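Local coordinates for protein beta-galacturonidase (Eisenbergiella tayi, PDB 6NCW) that hydrolyses beta-galacturonides as a family 2 glycoside hydrolase and may also have beta-glucuronidase activity, at residues A[3-8]-A[247-252]; A[9-14]-A[143-148]; A[152-157]-A[171-176]; A[315-320]-A[362-367]. One frame throughout, in Å; residues are numbered along the deposited sequence.

How the contacts relate
Contacts 1 and 3 touch contact 4 at the border between the beta domains and the TIM barrel. Contact 2 lies further out, its nearest atoms about 8 Å from contact 4. Contact 1 packs the N-terminal loop on strand 245-251. That loop runs on into contact 2, and contacts 2 and 3 are nested inside the loop that contact 1 closes. They meet where R11 NH2 comes within 3.0 Å of L152 O. In contact 4, N366 ND2 reaches I155 O of contact 3 at 2.8 Å and, more weakly, D249 OD2 of contact 1 at 3.0 Å. There too, the side chain of N315 is about 9 Å from that of H312, a galacturonate-binding residue, and about 13 Å from a bound glycerol.

Contact 1. Residues A[3-8]-A[247-252]; sequences RTFETH and IIDRVG
F5 turns its ring toward R250 with CG held between the backbone N and the carbonyl carbon (chi1 61°). R250 CG sits 4.0 Å from the centroid of the F5 ring, almost on the ring normal, as a CH-pi contact. R250 bends at chi3 (-45°), which brings NE and the guanidinium back over F5 CD2, the guanidinium plane 33° from the ring. I248 O approaches the F5 ring at its edge, 3.7 Å from CE1.

The backbones share one hydrogen bond. I248 N gives to T7 O over 2.9 Å, and the donor lies above the carbonyl plane. I248 CB packs against the peptide oxygens of E6 and T7.

R3 and D249 form a long salt bridge, with 4.0 Å between R3 NH2 and D249 OD1. Two waters fill in the pairing. One accepts from R3 NH2 and gives to D249 OD1 at 2.7 Å. The other accepts from R3 NH1 and lies within reach of D249 OD2. D249 OD1 also takes the N-H of R250 on its anti lone pair, which ties the carboxylate to its own strand.

The loop lies between the immunoglobulin-like beta-sandwich and the TIM barrel. R3 makes a salt bridge to D321 of helix 317-326. R250 NH1 and T4 OG1 both bind E325 of that helix. Strand 245-251 pairs through its backbone with strand 227-238, and its I247 and V251 pack on strand 150-162.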
# COMPACT_ATOMS: atom_id res chain seq x y z
N ARG A 3 -27.95 14.16 -21.59
CA ARG A 3 -27.15 15.27 -22.09
C ARG A 3 -27.17 16.35 -21.02
O ARG A 3 -27.92 16.27 -20.05
CB ARG A 3 -27.71 15.81 -23.41
CG ARG A 3 -28.01 14.76 -24.46
CD ARG A 3 -26.72 14.17 -25.03
NE ARG A 3 -25.89 15.19 -25.68
CZ ARG A 3 -25.99 15.52 -26.96
NH1 ARG A 3 -26.90 14.91 -27.72
NH2 ARG A 3 -25.19 16.47 -27.47
N THR A 4 -26.33 17.38 -21.20
CA THR A 4 -26.35 18.51 -20.28
C THR A 4 -27.43 19.54 -20.61
O THR A 4 -27.52 20.56 -19.92
CB THR A 4 -24.98 19.21 -20.25
OG1 THR A 4 -24.65 19.66 -21.56
CG2 THR A 4 -23.88 18.27 -19.75
N PHE A 5 -28.24 19.30 -21.63
CA PHE A 5 -29.32 20.19 -22.00
C PHE A 5 -30.47 19.33 -22.50
O PHE A 5 -30.30 18.13 -22.75
CB PHE A 5 -28.84 21.17 -23.08
CG PHE A 5 -28.40 20.49 -24.34
CD1 PHE A 5 -29.27 20.36 -25.42
CD2 PHE A 5 -27.13 19.94 -24.43
CE1 PHE A 5 -28.88 19.70 -26.57
CE2 PHE A 5 -26.72 19.28 -25.59
CZ PHE A 5 -27.60 19.16 -26.66
N GLU A 6 -31.67 19.91 -22.62
CA GLU A 6 -32.81 19.16 -23.12
C GLU A 6 -32.81 19.17 -24.65
O GLU A 6 -32.73 20.23 -25.28
CB GLU A 6 -34.14 19.71 -22.59
CG GLU A 6 -34.33 19.51 -21.08
CD GLU A 6 -34.34 18.04 -20.63
OE1 GLU A 6 -35.32 17.31 -20.90
OE2 GLU A 6 -33.35 17.60 -19.98
N THR A 7 -32.87 17.98 -25.23
CA THR A 7 -32.86 17.85 -26.68
C THR A 7 -34.26 17.85 -27.28
O THR A 7 -34.38 17.71 -28.50
CB THR A 7 -32.14 16.57 -27.09
OG1 THR A 7 -32.78 15.45 -26.46
CG2 THR A 7 -30.68 16.63 -26.67
N HIS A 8 -35.30 17.97 -26.46
CA HIS A 8 -36.69 17.97 -26.95
C HIS A 8 -37.56 18.76 -25.99
O HIS A 8 -37.50 18.53 -24.78
CB HIS A 8 -37.25 16.55 -27.07
CG HIS A 8 -36.58 15.72 -28.11
ND1 HIS A 8 -36.71 15.97 -29.46
CD2 HIS A 8 -35.76 14.64 -28.01
CE1 HIS A 8 -36.01 15.08 -30.14
NE2 HIS A 8 -35.43 14.26 -29.28
N ILE A 247 -36.26 18.76 -32.69
CA ILE A 247 -34.97 18.29 -32.21
C ILE A 247 -34.18 19.53 -31.82
O ILE A 247 -34.25 20.57 -32.49
CB ILE A 247 -34.22 17.44 -33.26
CG1 ILE A 247 -33.02 16.74 -32.63
CG2 ILE A 247 -33.78 18.31 -34.44
CD1 ILE A 247 -32.54 15.57 -33.43
N ILE A 248 -33.47 19.45 -30.69
CA ILE A 248 -32.63 20.54 -30.20
C ILE A 248 -31.22 19.99 -30.01
O ILE A 248 -31.04 18.92 -29.42
CB ILE A 248 -33.18 21.12 -28.89
CG1 ILE A 248 -34.67 21.49 -29.04
CG2 ILE A 248 -32.40 22.34 -28.49
CD1 ILE A 248 -35.34 21.90 -27.72
N ASP A 249 -30.22 20.73 -30.51
CA ASP A 249 -28.82 20.35 -30.33
C ASP A 249 -28.03 21.58 -29.89
O ASP A 249 -28.62 22.63 -29.63
CB ASP A 249 -28.26 19.74 -31.62
CG ASP A 249 -27.28 18.58 -31.35
OD1 ASP A 249 -26.37 18.75 -30.50
OD2 ASP A 249 -27.43 17.52 -31.99
N ARG A 250 -26.70 21.46 -29.79
CA ARG A 250 -25.86 22.60 -29.44
C ARG A 250 -24.71 22.73 -30.42
O ARG A 250 -24.13 21.72 -30.85
CB ARG A 250 -25.29 22.50 -28.04
CG ARG A 250 -26.17 23.09 -26.98
CD ARG A 250 -25.40 23.38 -25.72
NE ARG A 250 -24.53 22.26 -25.37
CZ ARG A 250 -24.07 22.02 -24.15
NH1 ARG A 250 -24.40 22.81 -23.13
NH2 ARG A 250 -23.28 20.98 -23.94
N VAL A 251 -24.35 23.97 -30.75
CA VAL A 251 -23.30 24.24 -31.72
C VAL A 251 -22.36 25.28 -31.13
O VAL A 251 -22.68 25.98 -30.17
CB VAL A 251 -23.85 24.73 -33.08
CG1 VAL A 251 -24.86 23.74 -33.65
CG2 VAL A 251 -24.46 26.11 -32.95
N GLY A 252 -21.16 25.32 -31.70
CA GLY A 252 -20.23 26.41 -31.46
C GLY A 252 -19.62 26.81 -32.79
O GLY A 252 -19.47 25.99 -33.70
O HOH W 1 -24.03 17.50 -30.34
O HOH W 2 -26.84 14.64 -30.99

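Contact 2. Residues A[9-14]-A[143-148]; sequences KIRKTA and VLEELG
Residues 12-14 and 143-147 run antiparallel, their axes 4.7 Å apart at closest approach. They are an edge pair of the four-stranded antiparallel sheet that also holds strands 68-72 and 98-105, with 12-15 outermost within the chain. This sheet belongs to the N-terminal beta-sandwich (jelly-roll) domain of family 2 glycoside hydrolases. A14 and L144 form a hydrogen-bonded pair: A14 N gives to L144 O and L144 N to A14 O, both at 2.8 Å. T13 and E145 are the non-hydrogen-bonded pair, with their CA atoms 4.2 Å apart. E146 N gives to K12 O.

T13 and E145 lie side by side on one face of the sheet, T13 CG2 touching E145 CG at 3.5 Å. R11 comes in from the loop with its chain extended as far as CD and bent at chi3 (-52°). L147 CD2 packs over one face of its guanidinium. The other two guanidinium nitrogens are held by D245 and by L152 O. E145 OE1 also pairs with R69 of strand 68-72, so this oxygen has two arginine partners. The R11 bond to it lies within the guanidinium plane but rises above the carboxylate plane, with 2.9 Å between R11 NH1 and E145 OE1.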
# COMPACT_ATOMS: atom_id res chain seq x y z
N LYS A 9 -38.37 19.67 -26.52
CA LYS A 9 -39.50 20.23 -25.79
C LYS A 9 -40.84 19.77 -26.34
O LYS A 9 -41.77 19.57 -25.56
CB LYS A 9 -39.46 21.77 -25.81
CG LYS A 9 -38.28 22.43 -25.06
CD LYS A 9 -37.81 21.64 -23.81
CE LYS A 9 -37.06 22.51 -22.78
NZ LYS A 9 -36.30 23.62 -23.45
N ILE A 10 -40.94 19.53 -27.65
CA ILE A 10 -42.20 19.08 -28.23
C ILE A 10 -42.34 17.57 -28.13
O ILE A 10 -43.34 17.06 -27.62
CB ILE A 10 -42.32 19.56 -29.70
CG1 ILE A 10 -42.53 21.07 -29.76
CG2 ILE A 10 -43.47 18.85 -30.40
CD1 ILE A 10 -42.52 21.62 -31.16
N ARG A 11 -41.36 16.82 -28.62
CA ARG A 11 -41.47 15.37 -28.60
C ARG A 11 -41.63 14.86 -27.17
O ARG A 11 -41.00 15.38 -26.24
CB ARG A 11 -40.25 14.73 -29.26
CG ARG A 11 -40.33 13.21 -29.44
CD ARG A 11 -39.03 12.66 -30.01
NE ARG A 11 -38.64 13.38 -31.22
CZ ARG A 11 -37.61 13.04 -32.00
NH1 ARG A 11 -36.86 11.99 -31.70
NH2 ARG A 11 -37.34 13.76 -33.08
N LYS A 12 -42.50 13.86 -26.99
CA LYS A 12 -42.70 13.22 -25.70
C LYS A 12 -41.60 12.19 -25.50
O LYS A 12 -41.51 11.21 -26.27
CB LYS A 12 -44.07 12.54 -25.60
CG LYS A 12 -45.19 13.16 -26.42
CD LYS A 12 -46.52 12.39 -26.24
CE LYS A 12 -47.58 12.78 -27.29
NZ LYS A 12 -47.34 12.18 -28.66
N THR A 13 -40.74 12.41 -24.50
CA THR A 13 -39.63 11.52 -24.21
C THR A 13 -39.57 11.28 -22.71
O THR A 13 -40.03 12.10 -21.91
CB THR A 13 -38.27 12.10 -24.67
OG1 THR A 13 -37.87 13.15 -23.78
CG2 THR A 13 -38.35 12.66 -26.07
N ALA A 14 -38.98 10.15 -22.33
CA ALA A 14 -38.79 9.82 -20.92
C ALA A 14 -37.59 8.89 -20.79
O ALA A 14 -37.44 7.95 -21.58
CB ALA A 14 -40.04 9.17 -20.33
N VAL A 143 -33.69 5.83 -23.63
CA VAL A 143 -34.72 6.87 -23.78
C VAL A 143 -35.90 6.29 -24.54
O VAL A 143 -35.73 5.71 -25.61
CB VAL A 143 -34.18 8.11 -24.51
CG1 VAL A 143 -35.31 9.14 -24.67
CG2 VAL A 143 -33.05 8.73 -23.73
N LEU A 144 -37.11 6.48 -23.99
CA LEU A 144 -38.36 6.14 -24.66
C LEU A 144 -38.99 7.42 -25.22
O LEU A 144 -39.19 8.38 -24.48
CB LEU A 144 -39.35 5.47 -23.71
CG LEU A 144 -40.79 5.33 -24.27
CD1 LEU A 144 -40.88 4.30 -25.39
CD2 LEU A 144 -41.80 5.00 -23.15
N GLU A 145 -39.29 7.41 -26.51
CA GLU A 145 -39.90 8.54 -27.20
C GLU A 145 -41.19 8.08 -27.86
O GLU A 145 -41.23 7.02 -28.50
CB GLU A 145 -38.96 9.11 -28.26
CG GLU A 145 -37.64 9.62 -27.73
CD GLU A 145 -36.71 10.04 -28.84
OE1 GLU A 145 -37.01 9.68 -29.99
OE2 GLU A 145 -35.69 10.72 -28.58
N GLU A 146 -42.24 8.87 -27.69
CA GLU A 146 -43.53 8.61 -28.33
C GLU A 146 -43.64 9.54 -29.53
O GLU A 146 -43.53 10.76 -29.38
CB GLU A 146 -44.68 8.80 -27.34
CG GLU A 146 -44.88 7.53 -26.50
CD GLU A 146 -46.00 7.61 -25.47
OE1 GLU A 146 -47.19 7.54 -25.86
OE2 GLU A 146 -45.67 7.71 -24.26
N LEU A 147 -43.79 8.95 -30.71
CA LEU A 147 -43.73 9.69 -31.96
C LEU A 147 -45.12 9.83 -32.57
O LEU A 147 -46.09 9.19 -32.16
CB LEU A 147 -42.81 8.99 -32.96
CG LEU A 147 -41.38 8.71 -32.46
CD1 LEU A 147 -40.64 7.90 -33.49
CD2 LEU A 147 -40.67 10.02 -32.19
N GLY A 148 -45.19 10.69 -33.58
CA GLY A 148 -46.35 10.82 -34.43
C GLY A 148 -46.14 10.12 -35.75
O GLY A 148 -45.59 9.01 -35.81
O HOH W 3 -43.94 13.14 -29.49

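Contact 3. Residues A[152-157]-A[171-176]; sequences LSWIHF and EICVRN
Strands 152-157 and 171-176 run antiparallel at 170°, their axes 4.6 Å apart. They are parts of the two arms of a beta hairpin, strands 150-162 and 165-176, in the immunoglobulin-like beta-sandwich. A beta bulge at S153 shifts the register by one residue. C173 therefore faces both residues at the bulge: S153 N gives to C173 O at 2.9 Å, and C173 N gives to W154 O at 3.0 Å in a nearly straight bond. H156 and E171 form a regular hydrogen-bonded pair.

On the inner face of the sheet, L152, I155, I172 and V174 mesh. I155 CD1 meets I172 CD1 at 3.6 Å, the chains side by side. L152 CD2 reaches V174 CG2 at 3.7 Å. L152 and I172 pack on A235 of strand 227-238, and L152 and I155 on I247.

W154 lies across the other face. With chi1 at 51°, the indole folds across to C173. H156 lies against the opposite indole face, and its NE2 is bound to T362 O in the barrel. A water joins H156 ND1 to E171 OE2. C173 SG makes an oblique sulfur-aromatic contact, while C173 CB sits over the five-membered ring of W154, 3.5 Å from its centroid.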
# COMPACT_ATOMS: atom_id res chain seq x y z
N LEU A 152 -37.92 14.09 -36.58
CA LEU A 152 -36.59 14.57 -36.95
C LEU A 152 -35.54 13.57 -36.44
O LEU A 152 -35.34 13.42 -35.23
CB LEU A 152 -36.37 15.96 -36.37
CG LEU A 152 -37.38 16.96 -36.96
CD1 LEU A 152 -37.19 18.37 -36.43
CD2 LEU A 152 -37.27 16.95 -38.47
N SER A 153 -34.85 12.91 -37.38
CA SER A 153 -33.85 11.90 -37.04
C SER A 153 -32.53 12.52 -36.56
O SER A 153 -31.91 12.01 -35.62
CB SER A 153 -33.64 10.99 -38.24
OG SER A 153 -32.43 10.27 -38.12
N TRP A 154 -32.07 13.60 -37.20
CA TRP A 154 -30.89 14.34 -36.75
C TRP A 154 -30.85 15.69 -37.46
O TRP A 154 -31.55 15.90 -38.46
CB TRP A 154 -29.58 13.57 -36.99
CG TRP A 154 -29.34 13.01 -38.41
CD1 TRP A 154 -29.53 11.72 -38.81
CD2 TRP A 154 -28.87 13.73 -39.57
NE1 TRP A 154 -29.22 11.59 -40.14
CE2 TRP A 154 -28.80 12.80 -40.63
CE3 TRP A 154 -28.51 15.06 -39.82
CZ2 TRP A 154 -28.38 13.16 -41.92
CZ3 TRP A 154 -28.09 15.41 -41.10
CH2 TRP A 154 -28.03 14.46 -42.13
N ILE A 155 -30.05 16.60 -36.92
CA ILE A 155 -29.70 17.88 -37.54
C ILE A 155 -28.19 18.08 -37.42
O ILE A 155 -27.61 17.85 -36.35
CB ILE A 155 -30.48 19.04 -36.89
CG1 ILE A 155 -30.03 20.39 -37.44
CG2 ILE A 155 -30.34 19.01 -35.37
CD1 ILE A 155 -30.98 21.53 -37.09
N HIS A 156 -27.54 18.48 -38.51
CA HIS A 156 -26.11 18.77 -38.56
C HIS A 156 -25.89 20.21 -38.98
O HIS A 156 -26.32 20.62 -40.06
CB HIS A 156 -25.38 17.85 -39.55
CG HIS A 156 -25.36 16.42 -39.15
ND1 HIS A 156 -24.92 15.41 -39.98
CD2 HIS A 156 -25.72 15.82 -37.99
CE1 HIS A 156 -25.01 14.25 -39.36
NE2 HIS A 156 -25.50 14.47 -38.15
N PHE A 157 -25.20 20.97 -38.13
CA PHE A 157 -24.88 22.36 -38.40
C PHE A 157 -23.38 22.47 -38.65
O PHE A 157 -22.58 21.88 -37.92
CB PHE A 157 -25.28 23.25 -37.23
CG PHE A 157 -24.86 24.68 -37.40
CD1 PHE A 157 -25.62 25.54 -38.19
CD2 PHE A 157 -23.71 25.16 -36.79
CE1 PHE A 157 -25.23 26.86 -38.37
CE2 PHE A 157 -23.31 26.48 -36.95
CZ PHE A 157 -24.08 27.33 -37.74
N GLU A 171 -28.39 21.02 -41.97
CA GLU A 171 -28.92 19.90 -42.74
C GLU A 171 -29.71 19.05 -41.77
O GLU A 171 -29.25 18.76 -40.66
CB GLU A 171 -27.80 19.09 -43.40
CG GLU A 171 -28.28 17.94 -44.27
CD GLU A 171 -27.13 17.13 -44.90
OE1 GLU A 171 -27.38 15.99 -45.34
OE2 GLU A 171 -25.99 17.64 -44.94
N ILE A 172 -30.93 18.69 -42.16
CA ILE A 172 -31.85 18.00 -41.28
C ILE A 172 -32.35 16.76 -41.99
O ILE A 172 -32.65 16.81 -43.19
CB ILE A 172 -33.02 18.90 -40.87
CG1 ILE A 172 -32.48 20.21 -40.35
CG2 ILE A 172 -33.86 18.23 -39.80
CD1 ILE A 172 -33.48 20.97 -39.59
N CYS A 173 -32.47 15.67 -41.26
CA CYS A 173 -32.96 14.41 -41.77
C CYS A 173 -34.32 14.11 -41.15
O CYS A 173 -34.46 14.13 -39.93
CB CYS A 173 -31.96 13.29 -41.46
SG CYS A 173 -32.31 11.77 -42.26
N VAL A 174 -35.33 13.87 -41.99
CA VAL A 174 -36.69 13.60 -41.53
C VAL A 174 -37.08 12.21 -41.99
O VAL A 174 -36.82 11.81 -43.13
CB VAL A 174 -37.70 14.65 -42.05
CG1 VAL A 174 -38.98 14.60 -41.22
CG2 VAL A 174 -37.10 16.04 -42.01
N ARG A 175 -37.71 11.46 -41.08
CA ARG A 175 -38.18 10.11 -41.38
C ARG A 175 -39.69 10.10 -41.27
O ARG A 175 -40.26 10.50 -40.24
CB ARG A 175 -37.55 9.09 -40.43
CG ARG A 175 -37.98 7.65 -40.66
CD ARG A 175 -37.03 6.74 -39.91
NE ARG A 175 -37.52 5.38 -39.75
CZ ARG A 175 -36.86 4.44 -39.06
NH1 ARG A 175 -35.69 4.74 -38.48
NH2 ARG A 175 -37.36 3.22 -38.94
N ASN A 176 -40.35 9.67 -42.34
CA ASN A 176 -41.80 9.52 -42.38
C ASN A 176 -42.13 8.07 -42.05
O ASN A 176 -41.62 7.15 -42.70
CB ASN A 176 -42.33 9.91 -43.76
CG ASN A 176 -43.82 9.63 -43.92
OD1 ASN A 176 -44.59 9.67 -42.95
ND2 ASN A 176 -44.23 9.32 -45.14
O HOH W 4 -33.53 7.21 -38.61
O HOH W 5 -24.26 16.69 -42.47

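Contact 4. Residues A[315-320]-A[362-367]; sequences NDELFL and TAHYNH
L320 overlaps two histidine rings at once. The contact joins two helices of the TIM barrel domain, at the start of helix 317-326 and the end of helix 349-364 with the type I turn H364-H367 that follows. L320 CD1 lies over one face of H364, 3.6 Å from the ring centroid. L320 CB lies over one face of H367, 3.7 Å from its centroid. Both are CH-pi contacts, each 18° off the ring normal. Chi1 of -60° and an extended chi2 carry CD1 out over H364, while CB stays against H367.

Each ring is fixed through its ND1. H364 ND1 is hydrogen-bonded to E332 of strand 329-333, and H367 ND1 to D324, one turn further along the helix of L320. These bonds limit how either ring can rotate.

E317 crosses H364 obliquely, the carboxylate and ring planes 40° apart. Its CG comes within 3.4 Å of H364 NE2, and its OE2 lies at the ring edge near CD2. E317 OE1 forms a salt bridge with K73, from the beta-rich N-terminal part of the chain. D316 is the N-cap of helix 317-326, its OD2 accepting from L318 N.

No direct hydrogen bond joins the two segments. Water does so at two places in this buried contact. One molecule touches E317 OE2, A363 O and H367 NE2. The other gives to N315 O and lies in the plane of the H364 ring, 2.7 Å from H364 NE2.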
# COMPACT_ATOMS: atom_id res chain seq x y z
N ASN A 315 -16.93 8.28 -27.31
CA ASN A 315 -17.30 8.53 -25.92
C ASN A 315 -18.77 8.90 -25.77
O ASN A 315 -19.42 9.34 -26.72
CB ASN A 315 -16.44 9.65 -25.32
CG ASN A 315 -15.14 9.13 -24.71
OD1 ASN A 315 -14.62 8.07 -25.13
ND2 ASN A 315 -14.61 9.86 -23.72
N ASP A 316 -19.27 8.72 -24.55
CA ASP A 316 -20.54 9.25 -24.08
C ASP A 316 -20.73 10.72 -24.48
O ASP A 316 -19.89 11.57 -24.20
CB ASP A 316 -20.58 9.13 -22.55
CG ASP A 316 -21.98 9.26 -21.97
OD1 ASP A 316 -22.21 8.67 -20.89
OD2 ASP A 316 -22.84 9.97 -22.57
N GLU A 317 -21.88 11.00 -25.09
CA GLU A 317 -22.19 12.38 -25.47
C GLU A 317 -22.29 13.30 -24.27
O GLU A 317 -22.11 14.52 -24.40
CB GLU A 317 -23.50 12.41 -26.26
CG GLU A 317 -23.43 11.53 -27.49
CD GLU A 317 -24.78 11.29 -28.11
OE1 GLU A 317 -25.68 10.79 -27.41
OE2 GLU A 317 -24.94 11.61 -29.30
N LEU A 318 -22.61 12.76 -23.10
CA LEU A 318 -22.59 13.59 -21.90
C LEU A 318 -21.17 14.10 -21.62
O LEU A 318 -20.99 15.25 -21.20
CB LEU A 318 -23.13 12.77 -20.73
CG LEU A 318 -23.28 13.44 -19.36
CD1 LEU A 318 -24.37 14.52 -19.38
CD2 LEU A 318 -23.59 12.39 -18.30
N PHE A 319 -20.16 13.27 -21.86
CA PHE A 319 -18.78 13.71 -21.65
C PHE A 319 -18.39 14.75 -22.69
O PHE A 319 -17.79 15.78 -22.35
CB PHE A 319 -17.82 12.50 -21.71
CG PHE A 319 -16.39 12.84 -21.34
CD1 PHE A 319 -16.02 13.00 -20.00
CD2 PHE A 319 -15.42 12.98 -22.31
CE1 PHE A 319 -14.70 13.31 -19.64
CE2 PHE A 319 -14.10 13.30 -21.97
CZ PHE A 319 -13.75 13.46 -20.63
N LEU A 320 -18.73 14.50 -23.96
CA LEU A 320 -18.47 15.47 -25.02
C LEU A 320 -19.17 16.80 -24.73
O LEU A 320 -18.58 17.86 -24.95
CB LEU A 320 -18.92 14.90 -26.37
CG LEU A 320 -18.22 13.60 -26.81
CD1 LEU A 320 -18.85 13.01 -28.05
CD2 LEU A 320 -16.73 13.85 -27.05
N THR A 362 -22.57 10.64 -37.32
CA THR A 362 -23.96 11.09 -37.38
C THR A 362 -24.41 11.63 -36.02
O THR A 362 -25.07 12.66 -35.95
CB THR A 362 -24.87 9.96 -37.85
OG1 THR A 362 -24.40 9.47 -39.12
CG2 THR A 362 -26.31 10.44 -38.02
N ALA A 363 -24.00 10.97 -34.93
CA ALA A 363 -24.47 11.38 -33.61
C ALA A 363 -23.71 12.59 -33.08
O ALA A 363 -24.31 13.45 -32.42
CB ALA A 363 -24.33 10.20 -32.64
N HIS A 364 -22.41 12.69 -33.38
CA HIS A 364 -21.50 13.64 -32.74
C HIS A 364 -21.13 14.81 -33.62
O HIS A 364 -20.31 15.65 -33.20
CB HIS A 364 -20.21 12.92 -32.31
CG HIS A 364 -20.43 11.85 -31.28
ND1 HIS A 364 -19.41 11.06 -30.80
CD2 HIS A 364 -21.56 11.44 -30.65
CE1 HIS A 364 -19.89 10.20 -29.92
NE2 HIS A 364 -21.20 10.41 -29.80
N TYR A 365 -21.72 14.92 -34.81
CA TYR A 365 -21.31 15.93 -35.79
C TYR A 365 -21.22 17.33 -35.20
O TYR A 365 -20.35 18.12 -35.60
CB TYR A 365 -22.31 15.95 -36.96
CG TYR A 365 -21.85 16.82 -38.10
CD1 TYR A 365 -21.13 16.27 -39.17
CD2 TYR A 365 -22.10 18.18 -38.11
CE1 TYR A 365 -20.68 17.07 -40.23
CE2 TYR A 365 -21.66 18.99 -39.14
CZ TYR A 365 -20.95 18.44 -40.20
OH TYR A 365 -20.52 19.25 -41.23
N ASN A 366 -22.12 17.67 -34.28
CA ASN A 366 -22.28 19.06 -33.87
C ASN A 366 -21.33 19.50 -32.76
O ASN A 366 -21.31 20.70 -32.45
CB ASN A 366 -23.72 19.31 -33.40
CG ASN A 366 -24.71 19.22 -34.55
OD1 ASN A 366 -24.44 19.69 -35.65
ND2 ASN A 366 -25.86 18.60 -34.30
N HIS A 367 -20.59 18.59 -32.14
CA HIS A 367 -19.80 18.94 -30.95
C HIS A 367 -18.64 19.84 -31.34
O HIS A 367 -17.73 19.38 -32.04
CB HIS A 367 -19.28 17.68 -30.24
CG HIS A 367 -20.34 16.95 -29.47
ND1 HIS A 367 -20.74 17.34 -28.20
CD2 HIS A 367 -21.10 15.88 -29.79
CE1 HIS A 367 -21.71 16.54 -27.79
NE2 HIS A 367 -21.94 15.64 -28.73
O HOH W 6 -21.80 8.33 -28.12
O HOH W 7 -24.08 14.32 -29.67